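Local coordinates for spore coat polysaccharide biosynthesis protein SpsE (Bacillus subtilis, PDB 1VLI), which probably acts as an N-acylneuraminate-9-phosphate synthase-type enzyme in the pathway that builds the spore coat polysaccharide, at residues Asn38-Leu43 and Ala258-Ala263; Asp44-Leu49 and Leu104-Tyr109; Gln64-Asp69 and Gln94-Pro99; Leu118-Asp123 and Lys139-Glu144. One frame throughout, in Å; residues are numbered along the deposited sequence.

Contact 1: Asn38-Leu43 and Ala258-Ala263; sequences NHDGKL and ADHSFA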
loop_
_atom_site.group_PDB
_atom_site.type_symbol
_atom_site.label_atom_id
_atom_site.label_comp_id
_atom_site.label_asym_id
_atom_site.label_seq_id
_atom_site.Cartn_x
_atom_site.Cartn_y
_atom_site.Cartn_z
ATOM N N ASN A 38 4.803 12.973 -8.545
ATOM C CA ASN A 38 4.977 13.527 -9.886
ATOM C C ASN A 38 4.464 14.966 -10.107
ATOM O O ASN A 38 4.439 15.451 -11.241
ATOM C CB ASN A 38 4.372 12.589 -10.941
ATOM C CG ASN A 38 5.153 11.271 -11.099
ATOM O OD1 ASN A 38 6.260 11.113 -10.586
ATOM N ND2 ASN A 38 4.565 10.327 -11.832
ATOM N N HIS A 39 4.074 15.645 -9.034
ATOM C CA HIS A 39 3.740 17.084 -9.082
ATOM C C HIS A 39 4.990 17.983 -9.003
ATOM O O HIS A 39 4.899 19.201 -9.141
ATOM C CB HIS A 39 2.803 17.428 -7.925
ATOM C CG HIS A 39 3.284 16.931 -6.595
ATOM N ND1 HIS A 39 4.366 17.478 -5.943
ATOM C CD2 HIS A 39 2.825 15.943 -5.791
ATOM C CE1 HIS A 39 4.553 16.858 -4.793
ATOM N NE2 HIS A 39 3.632 15.919 -4.675
ATOM N N ASP A 40 6.132 17.355 -8.729
ATOM C CA ASP A 40 7.443 17.981 -8.644
ATOM C C ASP A 40 7.500 19.187 -7.688
ATOM O O ASP A 40 8.259 20.114 -7.920
ATOM C CB ASP A 40 7.930 18.359 -10.050
ATOM C CG ASP A 40 8.269 17.138 -10.927
ATOM O OD1 ASP A 40 8.592 16.040 -10.385
ATOM O OD2 ASP A 40 8.261 17.203 -12.186
ATOM N N GLY A 41 6.692 19.171 -6.628
ATOM C CA GLY A 41 6.572 20.285 -5.677
ATOM C C GLY A 41 5.865 21.530 -6.191
ATOM O O GLY A 41 5.976 22.603 -5.613
ATOM N N LYS A 42 5.134 21.395 -7.284
ATOM C CA LYS A 42 4.393 22.504 -7.854
ATOM C C LYS A 42 2.902 22.208 -7.748
ATOM O O LYS A 42 2.403 21.231 -8.363
ATOM C CB LYS A 42 4.804 22.705 -9.310
ATOM C CG LYS A 42 6.294 22.928 -9.495
ATOM C CD LYS A 42 6.581 23.741 -10.752
ATOM C CE LYS A 42 6.967 22.863 -11.933
ATOM N NZ LYS A 42 8.219 22.116 -11.623
ATOM N N LEU A 43 2.200 23.039 -6.970
ATOM C CA LEU A 43 0.770 22.856 -6.689
ATOM C C LEU A 43 -0.099 22.860 -7.937
ATOM O O LEU A 43 -1.057 22.099 -8.031
ATOM C CB LEU A 43 0.255 23.910 -5.698
ATOM C CG LEU A 43 -1.265 23.943 -5.453
ATOM C CD1 LEU A 43 -1.790 22.625 -4.882
ATOM C CD2 LEU A 43 -1.691 25.118 -4.583
ATOM N N ALA A 258 11.129 11.742 -11.347
ATOM C CA ALA A 258 10.645 11.330 -10.018
ATOM C C ALA A 258 10.193 9.853 -10.128
ATOM O O ALA A 258 10.970 8.950 -9.818
ATOM C CB ALA A 258 9.511 12.241 -9.542
ATOM N N ASP A 259 8.965 9.607 -10.590
ATOM C CA ASP A 259 8.582 8.300 -11.163
ATOM C C ASP A 259 8.034 8.537 -12.559
ATOM O O ASP A 259 7.049 7.918 -12.946
ATOM C CB ASP A 259 7.481 7.619 -10.345
ATOM C CG ASP A 259 7.933 7.225 -8.948
ATOM O OD1 ASP A 259 8.505 6.115 -8.781
ATOM O OD2 ASP A 259 7.725 7.955 -7.952
ATOM N N HIS A 260 8.656 9.441 -13.308
ATOM C CA HIS A 260 8.033 9.993 -14.508
ATOM C C HIS A 260 8.155 9.089 -15.708
ATOM O O HIS A 260 7.195 8.898 -16.456
ATOM C CB HIS A 260 8.636 11.358 -14.848
ATOM C CG HIS A 260 8.182 12.458 -13.947
ATOM N ND1 HIS A 260 6.906 12.975 -13.990
ATOM C CD2 HIS A 260 8.834 13.148 -12.984
ATOM C CE1 HIS A 260 6.787 13.927 -13.083
ATOM N NE2 HIS A 260 7.943 14.050 -12.458
ATOM N N SER A 261 9.353 8.544 -15.878
ATOM C CA SER A 261 9.767 7.899 -17.129
ATOM C C SER A 261 8.939 6.682 -17.503
ATOM O O SER A 261 8.710 6.407 -18.696
ATOM C CB SER A 261 11.247 7.514 -17.053
ATOM O OG SER A 261 11.530 6.909 -15.806
ATOM N N PHE A 262 8.491 5.968 -16.475
ATOM C CA PHE A 262 7.784 4.709 -16.663
ATOM C C PHE A 262 6.275 4.785 -16.338
ATOM O O PHE A 262 5.547 3.804 -16.530
ATOM C CB PHE A 262 8.506 3.586 -15.893
ATOM C CG PHE A 262 9.956 3.377 -16.321
ATOM C CD1 PHE A 262 10.267 2.865 -17.597
ATOM C CD2 PHE A 262 11.010 3.677 -15.444
ATOM C CE1 PHE A 262 11.609 2.661 -17.999
ATOM C CE2 PHE A 262 12.359 3.477 -15.834
ATOM C CZ PHE A 262 12.655 2.968 -17.113
ATOM N N ALA A 263 5.812 5.948 -15.866
ATOM C CA ALA A 263 4.391 6.173 -15.612
ATOM C C ALA A 263 3.676 6.437 -16.925
ATOM O O ALA A 263 4.298 6.815 -17.918
ATOM C CB ALA A 263 4.196 7.349 -14.662
HETATM O O HOH W 1 5.616 9.566 -8.205
#
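Asn-38 and His-260 stack where two loops meet at the C-terminal rim of a TIM barrel. The loops follow the neighbouring parallel strands 30-36 and 244-248. Asn-38 lays its amide over one face of the His-260 imidazole, the two planes only 22° apart. Its OD1 stands above the ring centre, and its CB is 3.5 Å from His-260 CE1. The same OD1 accepts a hydrogen bond from the backbone of the other loop: Asp-259 N lies 3.1 Å from Asn-38 OD1, in the carbonyl plane. A water lies 2.7 Å from Asp-259 OD2 and makes a weaker contact with Asn-38 OD1. At the other end of the amide, Asn-38 ND2 donates to the backbone O of Phe-249. Both ends of the amide are thus engaged, which fixes its rotation.

The imidazole is also gripped at its edge. His-260 NE2 donates to Asp-40 OD1 at 2.9 Å, almost straight at 176°. The carboxylate is met on its syn side, somewhat out of its plane, and Asp-40 OD2 is a weak second acceptor. Asp-40 is placed by a type I' turn from His-39 to Lys-42, closed by Lys-42 N to His-39 O. Across the ring, His-260 ND1 bonds Thr-250 OG1, so both nitrogens are held. The Ala-258 methyl packs 3.6 Å from Asn-38 OD1.

The Asp-259 side chain is about 7 Å from the zinc ion, which His-226 and His-248 bind. Loops at the C-terminal strand ends form the active-site rim in TIM-barrel enzymes, and these two belong to it, close to the zinc site.

Contact 2: Asp44-Leu49 and Leu104-Tyr109; sequences DQAFAL and LPLLDY
Phe-47 reaches from helix 43-56 toward helix 103-112 and touches Pro-105, Leu-106 and Tyr-109. Its CB lies 3.9 Å from Tyr-109 CE2. The CG atom is set anti to the carbonyl carbon (chi1 -67°), and this sends the ring across the gap between the helices. CG sits over one face of the Tyr-109 ring. Further out, Phe-47 CD1 comes to 3.5 Å from Tyr-109 CD2. The two rings are oblique, with centroids 4.9 Å apart and planes at 59°.

Phe-47 CE1 meets Tyr-109 CB at 3.8 Å and the Leu-106 CD2 methyl at 4.0 Å. The Pro-105 carbonyl oxygen lies at the ring edge, near its plane. At the tip, Phe-47 CZ is 4.3 Å from Pro-105 CB.

These helices belong to the outer layer of the TIM barrel. Helix 43-56 follows strand 30-36, and helix 103-112 leads into strand 116-118. They run in the same sense, and their axes cross at -24° with a closest approach of 10.6 Å. The contacts are apolar and aromatic, and no hydrogen bond joins the two segments.

Beside the Phe-47 contacts, Ala-46 CB touches Leu-106 CD2 at 3.8 Å. One methyl of Leu-106 thus serves two residues of the facing helix. Leu-106 and Tyr-109 also touch Ile-50, one turn on along helix 43-56. Tyr-109 points toward helix 43-56, its CE2 close to the carbonyl oxygen of Phe-47. Its hydroxyl forms a hydrogen bond with Asp-51 OD1.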
loop_
_atom_site.group_PDB
_atom_site.type_symbol
_atom_site.label_atom_id
_atom_site.label_comp_id
_atom_site.label_asym_id
_atom_site.label_seq_id
_atom_site.Cartn_x
_atom_site.Cartn_y
_atom_site.Cartn_z
ATOM N N ASP A 44 0.230 23.714 -8.897
ATOM C CA ASP A 44 -0.535 23.758 -10.150
ATOM C C ASP A 44 -0.357 22.462 -10.953
ATOM O O ASP A 44 -1.282 22.045 -11.658
ATOM C CB ASP A 44 -0.175 24.994 -10.990
ATOM C CG ASP A 44 1.332 25.211 -11.080
ATOM O OD1 ASP A 44 1.959 25.572 -10.045
ATOM O OD2 ASP A 44 1.979 25.039 -12.140
ATOM N N GLN A 45 0.822 21.837 -10.827
ATOM C CA GLN A 45 1.110 20.558 -11.471
ATOM C C GLN A 45 0.350 19.442 -10.769
ATOM O O GLN A 45 -0.047 18.460 -11.413
ATOM C CB GLN A 45 2.613 20.260 -11.494
ATOM C CG GLN A 45 3.032 19.197 -12.540
ATOM C CD GLN A 45 4.543 19.101 -12.716
ATOM O OE1 GLN A 45 5.198 20.078 -13.055
ATOM N NE2 GLN A 45 5.092 17.928 -12.485
ATOM N N ALA A 46 0.156 19.584 -9.452
ATOM C CA ALA A 46 -0.724 18.668 -8.711
ATOM C C ALA A 46 -2.177 18.748 -9.227
ATOM O O ALA A 46 -2.797 17.703 -9.467
ATOM C CB ALA A 46 -0.651 18.911 -7.220
ATOM N N PHE A 47 -2.696 19.965 -9.429
ATOM C CA PHE A 47 -4.034 20.175 -10.023
ATOM C C PHE A 47 -4.117 19.592 -11.422
ATOM O O PHE A 47 -5.174 19.062 -11.808
ATOM C CB PHE A 47 -4.444 21.667 -10.097
ATOM C CG PHE A 47 -4.677 22.322 -8.745
ATOM C CD1 PHE A 47 -5.283 21.631 -7.699
ATOM C CD2 PHE A 47 -4.326 23.656 -8.537
ATOM C CE1 PHE A 47 -5.499 22.235 -6.468
ATOM C CE2 PHE A 47 -4.540 24.275 -7.293
ATOM C CZ PHE A 47 -5.130 23.565 -6.261
ATOM N N ALA A 48 -3.024 19.689 -12.186
ATOM C CA ALA A 48 -3.014 19.150 -13.552
ATOM C C ALA A 48 -3.058 17.600 -13.552
ATOM O O ALA A 48 -3.692 16.985 -14.419
ATOM C CB ALA A 48 -1.816 19.673 -14.329
ATOM N N LEU A 49 -2.418 16.980 -12.566
ATOM C CA LEU A 49 -2.464 15.511 -12.440
ATOM C C LEU A 49 -3.889 15.065 -12.138
ATOM O O LEU A 49 -4.439 14.242 -12.847
ATOM C CB LEU A 49 -1.473 15.020 -11.398
ATOM C CG LEU A 49 -0.015 15.007 -11.872
ATOM C CD1 LEU A 49 0.910 15.146 -10.670
ATOM C CD2 LEU A 49 0.313 13.739 -12.681
ATOM N N LEU A 104 -6.224 20.870 1.884
ATOM C CA LEU A 104 -7.646 21.257 1.718
ATOM C C LEU A 104 -7.990 21.630 0.262
ATOM O O LEU A 104 -8.945 21.067 -0.301
ATOM C CB LEU A 104 -8.086 22.336 2.730
ATOM C CG LEU A 104 -7.942 21.876 4.202
ATOM C CD1 LEU A 104 -8.575 22.847 5.194
ATOM C CD2 LEU A 104 -8.493 20.457 4.439
ATOM N N PRO A 105 -7.209 22.533 -0.361
ATOM C CA PRO A 105 -7.344 22.802 -1.807
ATOM C C PRO A 105 -7.315 21.546 -2.687
ATOM O O PRO A 105 -8.195 21.404 -3.534
ATOM C CB PRO A 105 -6.146 23.703 -2.112
ATOM C CG PRO A 105 -5.889 24.398 -0.822
ATOM C CD PRO A 105 -6.173 23.391 0.253
ATOM N N LEU A 106 -6.336 20.650 -2.523
ATOM C CA LEU A 106 -6.364 19.429 -3.350
ATOM C C LEU A 106 -7.674 18.673 -3.172
ATOM O O LEU A 106 -8.322 18.301 -4.160
ATOM C CB LEU A 106 -5.191 18.499 -3.067
ATOM C CG LEU A 106 -3.827 18.850 -3.653
ATOM C CD1 LEU A 106 -2.830 17.836 -3.147
ATOM C CD2 LEU A 106 -3.827 18.886 -5.182
ATOM N N LEU A 107 -8.072 18.473 -1.914
ATOM C CA LEU A 107 -9.291 17.735 -1.575
ATOM C C LEU A 107 -10.513 18.391 -2.185
ATOM O O LEU A 107 -11.333 17.735 -2.826
ATOM C CB LEU A 107 -9.410 17.561 -0.050
ATOM C CG LEU A 107 -8.801 16.257 0.522
ATOM C CD1 LEU A 107 -7.449 15.854 -0.101
ATOM C CD2 LEU A 107 -8.707 16.316 2.037
ATOM N N ASP A 108 -10.619 19.708 -2.019
ATOM C CA ASP A 108 -11.622 20.466 -2.725
ATOM C C ASP A 108 -11.601 20.242 -4.235
ATOM O O ASP A 108 -12.642 20.071 -4.855
ATOM C CB ASP A 108 -11.425 21.937 -2.436
ATOM C CG ASP A 108 -12.499 22.488 -1.545
ATOM O OD1 ASP A 108 -13.695 22.324 -1.906
ATOM O OD2 ASP A 108 -12.237 23.117 -0.491
ATOM N N TYR A 109 -10.424 20.266 -4.836
ATOM C CA TYR A 109 -10.340 20.163 -6.277
ATOM C C TYR A 109 -10.685 18.758 -6.774
ATOM O O TYR A 109 -11.239 18.595 -7.864
ATOM C CB TYR A 109 -8.962 20.586 -6.759
ATOM C CG TYR A 109 -8.910 20.828 -8.243
ATOM C CD1 TYR A 109 -9.695 21.819 -8.827
ATOM C CD2 TYR A 109 -8.084 20.064 -9.070
ATOM C CE1 TYR A 109 -9.668 22.053 -10.196
ATOM C CE2 TYR A 109 -8.036 20.297 -10.439
ATOM C CZ TYR A 109 -8.834 21.304 -10.994
ATOM O OH TYR A 109 -8.825 21.545 -12.345
#

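Contact 3: Gln64-Asp69 and Gln94-Pro99; sequences QMFQAD and QSMEMP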
loop_
_atom_site.group_PDB
_atom_site.type_symbol
_atom_site.label_atom_id
_atom_site.label_comp_id
_atom_site.label_asym_id
_atom_site.label_seq_id
_atom_site.Cartn_x
_atom_site.Cartn_y
_atom_site.Cartn_z
ATOM N N GLN A 64 1.224 10.693 -2.548
ATOM C CA GLN A 64 2.033 10.449 -1.350
ATOM C C GLN A 64 1.968 11.637 -0.402
ATOM O O GLN A 64 2.251 12.778 -0.796
ATOM C CB GLN A 64 3.483 10.211 -1.721
ATOM C CG GLN A 64 4.256 9.374 -0.711
ATOM C CD GLN A 64 5.711 9.178 -1.126
ATOM O OE1 GLN A 64 6.616 9.665 -0.461
ATOM N NE2 GLN A 64 5.928 8.477 -2.228
HETATM N N MSE A 65 1.590 11.378 0.843
HETATM C CA MSE A 65 1.549 12.439 1.836
HETATM C C MSE A 65 2.721 12.432 2.791
HETATM O O MSE A 65 3.134 13.483 3.259
HETATM C CB MSE A 65 0.248 12.408 2.608
HETATM C CG MSE A 65 -0.891 13.007 1.813
HETATM SE SE MSE A 65 -2.520 13.150 2.889
HETATM C CE MSE A 65 -1.835 14.200 4.343
ATOM N N PHE A 66 3.273 11.257 3.066
ATOM C CA PHE A 66 4.297 11.147 4.085
ATOM C C PHE A 66 5.656 10.740 3.514
ATOM O O PHE A 66 5.727 9.975 2.545
ATOM C CB PHE A 66 3.803 10.228 5.198
ATOM C CG PHE A 66 2.412 10.564 5.649
ATOM C CD1 PHE A 66 2.190 11.581 6.580
ATOM C CD2 PHE A 66 1.313 9.918 5.096
ATOM C CE1 PHE A 66 0.904 11.913 6.964
ATOM C CE2 PHE A 66 0.014 10.255 5.476
ATOM C CZ PHE A 66 -0.189 11.246 6.406
ATOM N N GLN A 67 6.724 11.294 4.106
ATOM C CA GLN A 67 8.108 11.034 3.679
ATOM C C GLN A 67 8.590 9.666 4.116
ATOM O O GLN A 67 8.149 9.171 5.155
ATOM C CB GLN A 67 9.035 12.095 4.236
ATOM C CG GLN A 67 9.071 13.341 3.390
ATOM C CD GLN A 67 9.993 14.393 3.967
ATOM O OE1 GLN A 67 10.818 14.094 4.845
ATOM N NE2 GLN A 67 9.857 15.629 3.489
ATOM N N ALA A 68 9.506 9.077 3.337
ATOM C CA ALA A 68 9.938 7.689 3.552
ATOM C C ALA A 68 10.828 7.474 4.798
ATOM O O ALA A 68 10.830 6.385 5.393
ATOM C CB ALA A 68 10.616 7.129 2.294
ATOM N N ASP A 69 11.561 8.519 5.189
ATOM C CA ASP A 69 12.487 8.487 6.336
ATOM C C ASP A 69 11.856 7.940 7.628
ATOM O O ASP A 69 12.465 7.128 8.324
ATOM C CB ASP A 69 13.056 9.889 6.602
ATOM C CG ASP A 69 13.480 10.608 5.328
ATOM O OD1 ASP A 69 12.617 10.879 4.445
ATOM O OD2 ASP A 69 14.665 10.964 5.140
ATOM N N GLN A 94 7.400 19.023 8.593
ATOM C CA GLN A 94 8.717 18.708 8.006
ATOM C C GLN A 94 8.778 17.240 7.566
ATOM O O GLN A 94 9.613 16.853 6.747
ATOM C CB GLN A 94 9.873 19.019 8.982
ATOM C CG GLN A 94 10.194 20.524 9.254
ATOM C CD GLN A 94 10.469 21.370 7.981
ATOM O OE1 GLN A 94 10.103 22.544 7.916
ATOM N NE2 GLN A 94 11.111 20.769 6.987
ATOM N N SER A 95 7.864 16.445 8.095
ATOM C CA SER A 95 7.814 15.021 7.824
ATOM C C SER A 95 6.852 14.629 6.693
ATOM O O SER A 95 6.687 13.456 6.372
ATOM C CB SER A 95 7.400 14.317 9.095
ATOM O OG SER A 95 7.408 12.924 8.881
HETATM N N MSE A 96 6.238 15.611 6.063
HETATM C CA MSE A 96 5.256 15.346 5.050
HETATM C C MSE A 96 5.779 15.595 3.666
HETATM O O MSE A 96 6.686 16.374 3.507
HETATM C CB MSE A 96 4.072 16.210 5.318
HETATM C CG MSE A 96 3.168 15.543 6.301
HETATM SE SE MSE A 96 1.773 16.734 6.731
HETATM C CE MSE A 96 0.929 16.936 4.803
ATOM N N GLU A 97 5.223 14.920 2.661
ATOM C CA GLU A 97 5.717 15.073 1.305
ATOM C C GLU A 97 5.303 16.367 0.658
ATOM O O GLU A 97 6.137 17.002 0.043
ATOM C CB GLU A 97 5.350 13.896 0.389
ATOM C CG GLU A 97 6.498 12.912 0.188
ATOM C CD GLU A 97 7.617 13.467 -0.679
ATOM O OE1 GLU A 97 7.319 14.291 -1.574
ATOM O OE2 GLU A 97 8.796 13.076 -0.469
HETATM N N MSE A 98 4.028 16.740 0.747
HETATM C CA MSE A 98 3.562 17.993 0.144
HETATM C C MSE A 98 3.324 19.018 1.243
HETATM O O MSE A 98 3.021 18.628 2.373
HETATM C CB MSE A 98 2.263 17.773 -0.607
HETATM C CG MSE A 98 2.318 16.724 -1.688
HETATM SE SE MSE A 98 0.507 16.288 -2.348
HETATM C CE MSE A 98 -0.133 15.207 -0.749
ATOM N N PRO A 99 3.449 20.315 0.937
ATOM C CA PRO A 99 3.140 21.363 1.931
ATOM C C PRO A 99 1.714 21.240 2.493
ATOM O O PRO A 99 0.761 21.072 1.737
ATOM C CB PRO A 99 3.288 22.662 1.135
ATOM C CG PRO A 99 4.251 22.309 0.057
ATOM C CD PRO A 99 3.885 20.896 -0.349
HETATM O O HOH W 2 10.010 10.317 0.917
#
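Phe-66 and Met-96 form a single antiparallel bridge and are a non-hydrogen-bonded pair. Two backbone bonds flank them. Glu-97 N donates to Met-65 O at 2.6 Å and 172°. Gln-67 N donates to Ser-95 O at 3.1 Å.

The apolar contacts involve three selenomethionines, Met-65, Met-96 and Met-98. Met-65 and Met-96 lie side by side, and their CE methyls meet at 3.9 Å. The Met-98 chain bends at chi3 (-74°) and brings its CE to 3.5 Å from Met-65 CG. Met-96 CG lies 4.1 Å from Phe-66 CD1.

Polar side chains take the other side. The extended chain of Gln-67 runs past the Ser-95 carbonyl and puts NE2 3.3 Å from Met-96 O. With an alanine at Gln-67, the carbonyls of Gln-94 and Met-96 would probably lose their cover on this side. A water accepts from Ala-68 N at 2.8 Å and donates weakly to Glu-97 OE2.

Met-65 and Phe-66 also pack on helix 124-131. The chemistry implies a backbone bridge that ties together the two ends of the long connection between strand 60-63 and helix 103-112, with an apolar inner side and a polar, partly exposed outer one.

Contact 4: Leu118-Asp123 and Lys139-Glu144; sequences LSTVCD and KIASYE
Ser-119 begins the contact with its carbonyl: its O is 3.3 Å from Lys-139 CB. Its hydroxyl turns to another neighbour and bonds the backbone O of Phe-63.

Thr-120 comes next and is bridged to Lys-139, the two backbones running the same way. Its side chain lies alongside that of Lys-139. With CG2 anti to the backbone N, the methyl reaches 3.4 Å from Lys-139 O, while Thr-120 OG1 is 3.7 Å from Lys-139 CG. Putting a glycine at Thr-120 would probably leave the Lys-139 carbonyl and the start of its side chain less covered and open a gap beside Ala-141. Lys-139 itself curls back, so that its NZ donates to Ile-140 O and bonds Ser-164 OG.

Val-121 supplies the direct hydrogen bond: its N donates to Lys-139 O at 3.2 Å. Val-121 CG2 packs on Ile-140 CD1 at 3.9 Å. A water gathers the next polar atoms. It donates to Val-121 O at 2.6 Å and to Glu-144 OE1 at 2.9 Å, and accepts from Ala-141 N at 3.0 Å.

Cys-122 CB then packs against the Glu-144 carboxylate, whose OE2 makes salt bridges to Arg-316 and Arg-339.

Strands 116-118 and 138-140 are the third and fourth of eight parallel strands in the TIM barrel, and this bridge closes the ring between them. Strand 60-63 flanks the first and strand 161-164 the second, while helix 124-131 covers Val-121 from outside.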
loop_
_atom_site.group_PDB
_atom_site.type_symbol
_atom_site.label_atom_id
_atom_site.label_comp_id
_atom_site.label_asym_id
_atom_site.label_seq_id
_atom_site.Cartn_x
_atom_site.Cartn_y
_atom_site.Cartn_z
ATOM N N LEU A 118 -7.072 9.669 -2.504
ATOM C CA LEU A 118 -6.549 8.620 -1.630
ATOM C C LEU A 118 -5.081 8.824 -1.323
ATOM O O LEU A 118 -4.321 9.333 -2.147
ATOM C CB LEU A 118 -6.722 7.247 -2.274
ATOM C CG LEU A 118 -8.141 6.738 -2.500
ATOM C CD1 LEU A 118 -8.003 5.476 -3.280
ATOM C CD2 LEU A 118 -8.857 6.476 -1.196
ATOM N N SER A 119 -4.677 8.410 -0.132
ATOM C CA SER A 119 -3.259 8.352 0.195
ATOM C C SER A 119 -2.922 7.083 1.003
ATOM O O SER A 119 -3.801 6.277 1.330
ATOM C CB SER A 119 -2.867 9.605 0.971
ATOM O OG SER A 119 -1.497 9.854 0.816
ATOM N N THR A 120 -1.654 6.975 1.383
ATOM C CA THR A 120 -1.106 5.820 2.095
ATOM C C THR A 120 -0.636 6.204 3.485
ATOM O O THR A 120 0.008 7.251 3.660
ATOM C CB THR A 120 0.110 5.299 1.303
ATOM O OG1 THR A 120 -0.306 5.074 -0.038
ATOM C CG2 THR A 120 0.549 3.942 1.776
ATOM N N VAL A 121 -0.932 5.349 4.463
ATOM C CA VAL A 121 -0.393 5.524 5.813
ATOM C C VAL A 121 0.619 4.443 6.181
ATOM O O VAL A 121 0.535 3.311 5.698
ATOM C CB VAL A 121 -1.502 5.654 6.878
ATOM C CG1 VAL A 121 -2.384 6.814 6.527
ATOM C CG2 VAL A 121 -2.322 4.416 6.983
ATOM N N CYS A 122 1.579 4.806 7.026
ATOM C CA CYS A 122 2.617 3.867 7.459
ATOM C C CYS A 122 2.875 3.798 8.972
ATOM O O CYS A 122 3.801 3.115 9.392
ATOM C CB CYS A 122 3.939 4.194 6.752
ATOM S SG CYS A 122 4.400 5.939 6.916
ATOM N N ASP A 123 2.119 4.556 9.768
ATOM C CA ASP A 123 2.160 4.446 11.215
ATOM C C ASP A 123 0.943 5.095 11.853
ATOM O O ASP A 123 0.089 5.668 11.159
ATOM C CB ASP A 123 3.451 5.021 11.804
ATOM C CG ASP A 123 3.875 6.328 11.171
ATOM O OD1 ASP A 123 3.065 7.295 11.126
ATOM O OD2 ASP A 123 5.041 6.485 10.728
ATOM N N LYS A 139 -4.928 3.147 2.466
ATOM C CA LYS A 139 -4.108 2.349 1.615
ATOM C C LYS A 139 -2.863 1.981 2.443
ATOM O O LYS A 139 -2.332 2.796 3.157
ATOM C CB LYS A 139 -3.795 3.097 0.301
ATOM C CG LYS A 139 -2.770 2.361 -0.615
ATOM C CD LYS A 139 -3.417 1.306 -1.513
ATOM C CE LYS A 139 -2.387 0.453 -2.253
ATOM N NZ LYS A 139 -1.712 -0.562 -1.364
ATOM N N ILE A 140 -2.452 0.722 2.395
ATOM C CA ILE A 140 -1.280 0.248 3.133
ATOM C C ILE A 140 -0.319 -0.337 2.087
ATOM O O ILE A 140 -0.748 -1.072 1.230
ATOM C CB ILE A 140 -1.693 -0.851 4.131
ATOM C CG1 ILE A 140 -2.844 -0.395 5.061
ATOM C CG2 ILE A 140 -0.456 -1.425 4.865
ATOM C CD1 ILE A 140 -2.460 0.573 6.125
ATOM N N ALA A 141 0.953 0.041 2.144
ATOM C CA ALA A 141 1.968 -0.445 1.220
ATOM C C ALA A 141 2.352 -1.895 1.570
ATOM O O ALA A 141 2.108 -2.369 2.708
ATOM C CB ALA A 141 3.248 0.462 1.314
ATOM N N SER A 142 3.029 -2.545 0.622
ATOM C CA SER A 142 3.447 -3.937 0.770
ATOM C C SER A 142 4.307 -4.180 2.004
ATOM O O SER A 142 4.104 -5.175 2.704
ATOM C CB SER A 142 4.199 -4.418 -0.479
ATOM O OG SER A 142 3.355 -4.394 -1.622
ATOM N N TYR A 143 5.252 -3.276 2.283
ATOM C CA TYR A 143 6.236 -3.518 3.361
ATOM C C TYR A 143 5.652 -3.364 4.763
ATOM O O TYR A 143 6.241 -3.838 5.732
ATOM C CB TYR A 143 7.505 -2.673 3.184
ATOM C CG TYR A 143 8.201 -2.933 1.873
ATOM C CD1 TYR A 143 8.304 -4.239 1.361
ATOM C CD2 TYR A 143 8.747 -1.884 1.125
ATOM C CE1 TYR A 143 8.935 -4.505 0.140
ATOM C CE2 TYR A 143 9.390 -2.136 -0.107
ATOM C CZ TYR A 143 9.482 -3.453 -0.585
ATOM O OH TYR A 143 10.106 -3.727 -1.780
ATOM N N GLU A 144 4.480 -2.742 4.850
ATOM C CA GLU A 144 3.695 -2.718 6.075
ATOM C C GLU A 144 2.659 -3.834 6.166
ATOM O O GLU A 144 1.764 -3.776 7.015
ATOM C CB GLU A 144 2.983 -1.367 6.228
ATOM C CG GLU A 144 3.875 -0.236 6.724
ATOM C CD GLU A 144 4.950 0.158 5.735
ATOM O OE1 GLU A 144 4.594 0.423 4.574
ATOM O OE2 GLU A 144 6.143 0.224 6.117
HETATM O O HOH W 3 2.095 1.921 4.200
#

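How the contacts relate
Contact 4 is the most buried of the four and lies about 4 Å from the centre of the chain. Contact 2 lies farthest out, about 22 Å from it. Chemistry follows place. Contact 2, between outer helices, is apolar, whereas contact 1 works through side-chain polar groups. Contacts 3 and 4 each use a single backbone bridge, antiparallel in the first and parallel in the second. Neighbours share elements. Gln-45 NE2 ties the 44-49 helix to Asn-38 O of contact 1. Met-98 of contact 3 touches both His-39 and Leu-106. Met-65 and Phe-66 pack on Ser-119 and Thr-120 of contact 4. Contacts 1 and 4 do not touch.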